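PDB 1ZVT: topoisomerase IV subunit A from Escherichia coli, which is a subunit of a DNA-decatenating type II topoisomerase, whose C-terminal beta-pinwheel domain probably binds DNA and helps select substrates. Local coordinates for residues Thr203-Gly207 with Lys208-Lys212; Met91-Asp94 with Asp95-Leu98. One frame throughout, in Å; residues are numbered along the deposited sequence.

Contact 1 (Thr203-Gly207 with Lys208-Lys212)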
loop_
_atom_site.group_PDB
_atom_site.type_symbol
_atom_site.label_atom_id
_atom_site.label_comp_id
_atom_site.label_asym_id
_atom_site.label_seq_id
_atom_site.Cartn_x
_atom_site.Cartn_y
_atom_site.Cartn_z
ATOM N N THR A 203 14.710 12.617 0.749
ATOM C CA THR A 203 14.876 13.820 -0.038
ATOM C C THR A 203 13.553 14.015 -0.753
ATOM O O THR A 203 13.097 13.119 -1.435
ATOM C CB THR A 203 16.016 13.671 -1.049
ATOM O OG1 THR A 203 17.246 13.425 -0.339
ATOM C CG2 THR A 203 16.169 14.915 -1.882
ATOM N N ILE A 204 12.946 15.180 -0.566
ATOM C CA ILE A 204 11.589 15.428 -1.057
ATOM C C ILE A 204 11.637 16.619 -1.992
ATOM O O ILE A 204 12.209 17.659 -1.637
ATOM C CB ILE A 204 10.617 15.702 0.138
ATOM C CG1 ILE A 204 10.615 14.528 1.127
ATOM C CG2 ILE A 204 9.199 16.013 -0.344
ATOM C CD1 ILE A 204 9.774 14.752 2.382
ATOM N N HIS A 205 11.039 16.487 -3.184
ATOM C CA HIS A 205 11.003 17.585 -4.128
ATOM C C HIS A 205 9.583 18.018 -4.404
ATOM O O HIS A 205 8.679 17.193 -4.437
ATOM C CB HIS A 205 11.616 17.193 -5.459
ATOM C CG HIS A 205 12.962 16.552 -5.342
ATOM N ND1 HIS A 205 14.079 17.082 -5.941
ATOM C CD2 HIS A 205 13.367 15.426 -4.715
ATOM C CE1 HIS A 205 15.117 16.310 -5.693
ATOM N NE2 HIS A 205 14.710 15.288 -4.965
ATOM N N VAL A 206 9.399 19.323 -4.546
ATOM C CA VAL A 206 8.170 19.896 -5.047
ATOM C C VAL A 206 8.640 20.833 -6.150
ATOM O O VAL A 206 9.162 21.917 -5.852
ATOM C CB VAL A 206 7.451 20.762 -3.969
ATOM C CG1 VAL A 206 6.233 21.438 -4.543
ATOM C CG2 VAL A 206 7.089 19.939 -2.702
ATOM N N GLY A 207 8.448 20.432 -7.402
ATOM C CA GLY A 207 9.033 21.172 -8.534
ATOM C C GLY A 207 10.535 21.326 -8.325
ATOM O O GLY A 207 11.234 20.351 -8.016
ATOM N N LYS A 208 11.015 22.559 -8.446
ATOM C CA LYS A 208 12.445 22.857 -8.323
ATOM C C LYS A 208 12.866 23.232 -6.891
ATOM O O LYS A 208 13.936 23.823 -6.694
ATOM C CB LYS A 208 12.864 23.966 -9.310
ATOM C CG LYS A 208 12.541 23.704 -10.796
ATOM C CD LYS A 208 12.764 22.260 -11.216
ATOM C CE LYS A 208 12.586 22.086 -12.721
ATOM N NZ LYS A 208 12.181 20.676 -13.064
ATOM N N ARG A 209 12.028 22.894 -5.908
ATOM C CA ARG A 209 12.339 23.074 -4.482
ATOM C C ARG A 209 12.675 21.696 -3.945
ATOM O O ARG A 209 12.030 20.727 -4.330
ATOM C CB ARG A 209 11.112 23.617 -3.749
ATOM C CG ARG A 209 11.287 23.803 -2.251
ATOM C CD ARG A 209 9.946 23.917 -1.524
ATOM N NE ARG A 209 9.621 22.691 -0.792
ATOM C CZ ARG A 209 9.796 22.528 0.518
ATOM N NH1 ARG A 209 10.268 23.518 1.267
ATOM N NH2 ARG A 209 9.482 21.375 1.090
ATOM N N LYS A 210 13.676 21.616 -3.062
ATOM C CA LYS A 210 14.201 20.355 -2.559
ATOM C C LYS A 210 14.405 20.472 -1.055
ATOM O O LYS A 210 14.909 21.491 -0.588
ATOM C CB LYS A 210 15.572 20.101 -3.225
ATOM C CG LYS A 210 16.122 18.713 -3.037
ATOM C CD LYS A 210 17.618 18.737 -2.800
ATOM C CE LYS A 210 18.443 18.860 -4.083
ATOM N NZ LYS A 210 19.072 17.546 -4.467
ATOM N N ILE A 211 13.992 19.467 -0.279
ATOM C CA ILE A 211 14.446 19.396 1.112
ATOM C C ILE A 211 15.020 18.031 1.404
ATOM O O ILE A 211 14.515 17.021 0.924
ATOM C CB ILE A 211 13.383 19.768 2.200
ATOM C CG1 ILE A 211 12.140 18.879 2.112
ATOM C CG2 ILE A 211 12.999 21.248 2.122
ATOM C CD1 ILE A 211 11.414 18.706 3.467
ATOM N N LYS A 212 16.093 18.020 2.181
ATOM C CA LYS A 212 16.772 16.793 2.546
ATOM C C LYS A 212 16.627 16.625 4.062
ATOM O O LYS A 212 16.980 17.527 4.840
ATOM C CB LYS A 212 18.243 16.841 2.114
ATOM C CG LYS A 212 18.981 15.524 2.351
ATOM C CD LYS A 212 20.386 15.511 1.756
ATOM C CE LYS A 212 20.855 14.060 1.717
ATOM N NZ LYS A 212 22.333 13.860 1.900
#
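Thr203 lies diagonally across the strands from Lys210, its CG2 4.0 Å from Lys210 CG, while its hydroxyl side leans on the CG of Lys212, the residue it pairs with. The two strands, 203-206 and 209-212, form a beta hairpin with a two-residue loop, Gly207-Lys208, in a type II' turn from Val206 to Arg209, and they run antiparallel at 164°. Ile204 and Ile211 make a hydrogen-bonded pair, with Ile204 N to Ile211 O at 2.8 Å and Ile211 N to Ile204 O at 2.9 Å. On the face they share with Val206 and Arg209, Ile204 CB meets Ile211 CG1 at 4.0 Å; Ile204 also packs on Leu235 and Ile238. His205 pairs with Lys210 on the other face. With chi1 at -168°, Lys210 swings CG away from its own N and over one face of the imidazole, 4.0 Å from the centroid and displaced toward the rim, a CH-pi contact. At the far end of the ring NE2 is hydrogen-bonded to Glu242 of strand 240-244, which should fix the ring's rotation. Val206 and Arg209 extend side by side, and Val206 CG2 reaches the edge of the guanidinium near its plane. Their backbones close the turn, Val206 N on Arg209 O at 3.0 Å and Arg209 N on Val206 O, also at 3.0 Å. Gly207 takes the first corner with a positive phi, which by itself favours glycine; a side chain there would run into Lys208 N, and Gly207 N is hydrogen-bonded to Asp239 OD2.

Contact 2 (Met91-Asp94 with Asp95-Leu98)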
loop_
_atom_site.group_PDB
_atom_site.type_symbol
_atom_site.label_atom_id
_atom_site.label_comp_id
_atom_site.label_asym_id
_atom_site.label_seq_id
_atom_site.Cartn_x
_atom_site.Cartn_y
_atom_site.Cartn_z
ATOM N N MET A 91 2.272 -10.601 -2.189
ATOM C CA MET A 91 2.537 -12.009 -2.009
ATOM C C MET A 91 3.664 -12.094 -0.987
ATOM O O MET A 91 4.796 -11.714 -1.283
ATOM C CB MET A 91 2.944 -12.637 -3.348
ATOM C CG MET A 91 2.768 -14.101 -3.440
ATOM S SD MET A 91 2.816 -14.658 -5.165
ATOM C CE MET A 91 2.293 -16.350 -4.990
ATOM N N GLU A 92 3.330 -12.542 0.220
ATOM C CA GLU A 92 4.251 -12.554 1.366
ATOM C C GLU A 92 4.019 -13.807 2.199
ATOM O O GLU A 92 3.068 -14.566 1.965
ATOM C CB GLU A 92 4.003 -11.314 2.258
ATOM C CG GLU A 92 4.072 -9.942 1.525
ATOM C CD GLU A 92 5.499 -9.532 1.087
ATOM O OE1 GLU A 92 6.482 -9.977 1.714
ATOM O OE2 GLU A 92 5.670 -8.752 0.110
ATOM N N SER A 93 4.875 -14.019 3.195
ATOM C CA SER A 93 4.701 -15.146 4.103
ATOM C C SER A 93 3.458 -14.888 4.952
ATOM O O SER A 93 3.070 -13.726 5.150
ATOM C CB SER A 93 5.945 -15.331 4.974
ATOM O OG SER A 93 6.103 -14.203 5.820
ATOM N N ASP A 94 2.832 -15.954 5.451
ATOM C CA ASP A 94 1.578 -15.820 6.194
ATOM C C ASP A 94 1.703 -14.846 7.365
ATOM O O ASP A 94 0.772 -14.106 7.679
ATOM C CB ASP A 94 1.140 -17.168 6.775
ATOM C CG ASP A 94 0.538 -18.098 5.756
ATOM O OD1 ASP A 94 0.174 -17.647 4.645
ATOM O OD2 ASP A 94 0.408 -19.305 6.086
ATOM N N ASP A 95 2.851 -14.889 8.033
ATOM C CA ASP A 95 3.040 -14.134 9.270
ATOM C C ASP A 95 3.600 -12.732 9.052
ATOM O O ASP A 95 3.814 -12.015 10.032
ATOM C CB ASP A 95 3.963 -14.913 10.232
ATOM C CG ASP A 95 5.393 -15.108 9.681
ATOM O OD1 ASP A 95 5.664 -14.785 8.506
ATOM O OD2 ASP A 95 6.269 -15.603 10.444
ATOM N N GLN A 96 3.830 -12.342 7.787
ATOM C CA GLN A 96 4.488 -11.061 7.467
ATOM C C GLN A 96 3.647 -9.889 7.967
ATOM O O GLN A 96 2.481 -9.760 7.610
ATOM C CB GLN A 96 4.700 -10.906 5.936
ATOM C CG GLN A 96 5.315 -9.575 5.521
ATOM C CD GLN A 96 6.710 -9.403 6.068
ATOM O OE1 GLN A 96 7.584 -10.243 5.836
ATOM N NE2 GLN A 96 6.922 -8.329 6.829
ATOM N N LYS A 97 4.243 -9.023 8.770
ATOM C CA LYS A 97 3.524 -7.820 9.210
ATOM C C LYS A 97 3.391 -6.769 8.123
ATOM O O LYS A 97 4.328 -6.545 7.343
ATOM C CB LYS A 97 4.205 -7.211 10.437
ATOM C CG LYS A 97 4.156 -8.112 11.685
ATOM C CD LYS A 97 2.857 -7.917 12.457
ATOM C CE LYS A 97 2.703 -8.907 13.609
ATOM N NZ LYS A 97 3.613 -8.605 14.764
ATOM N N LEU A 98 2.228 -6.107 8.103
ATOM C CA LEU A 98 1.903 -5.093 7.096
ATOM C C LEU A 98 1.275 -3.917 7.787
ATOM O O LEU A 98 0.636 -4.076 8.837
ATOM C CB LEU A 98 0.859 -5.638 6.112
ATOM C CG LEU A 98 1.117 -6.980 5.444
ATOM C CD1 LEU A 98 -0.115 -7.419 4.671
ATOM C CD2 LEU A 98 2.306 -6.806 4.499
HETATM O O HOH W 1 7.102 -12.044 3.518
#
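Glu92 lays its CB against the aliphatic part of Gln96, 3.8 Å from Gln96 CB, and the two chains cross with their carboxylate and amide planes almost perpendicular (84°). Both are bent at chi2, and their oxygens converge on one water: Glu92 OE1 accepts from it at 2.8 Å and Gln96 OE1 at 3.0 Å, while the same water takes the N-H of Ser93. Three bonds thus grip the water and tie both side chains to the backbone. The chain between them is a type I beta turn from Ser93 to Gln96, leading from the loop after strand 86-90 into strand 97-101 of the pinwheel. It is closed by Gln96 N on Ser93 O at 3.1 Å. Within the turn, Ser93 OG donates to Asp95 OD1 at 2.8 Å, meeting it nearly along its C-O axis; chi1 of Ser93 (65°) and of Asp95 (64°) both set the group between the residue's own backbone N and carbonyl carbon, which lets OG and OD1 meet. Gln96 NE2 turns the other way and bonds Lys97 O at 3.2 Å on a lone pair, which holds the amide's rotation and leaves OE1 directed at the water. A leucine in place of Gln96 would probably leave the water without one acceptor and Lys97 O without this donor. Glu92 and Gln96 both also touch Val139 of strand 138-139.

In the fold
Contact 2 comes first along the chain and contact 1 follows after more than a hundred residues; their centres are 33 Å apart, with the nearest atoms about 21 Å from each other, on opposite sides of the chain's centre. They share no sheet. Residues 91-98 carry the chain from strand 86-90, an outer strand of one four-stranded sheet, into strand 97-101, an inner strand of the next. Residues 203-212 instead form the tip of a hairpin in the last, three-stranded sheet, where strand 201-206 lies between 209-213 and 240-244. Contact 2 thus belongs to the link setting one pinwheel blade against the next, while contact 1 shapes the outlying end of the last blade.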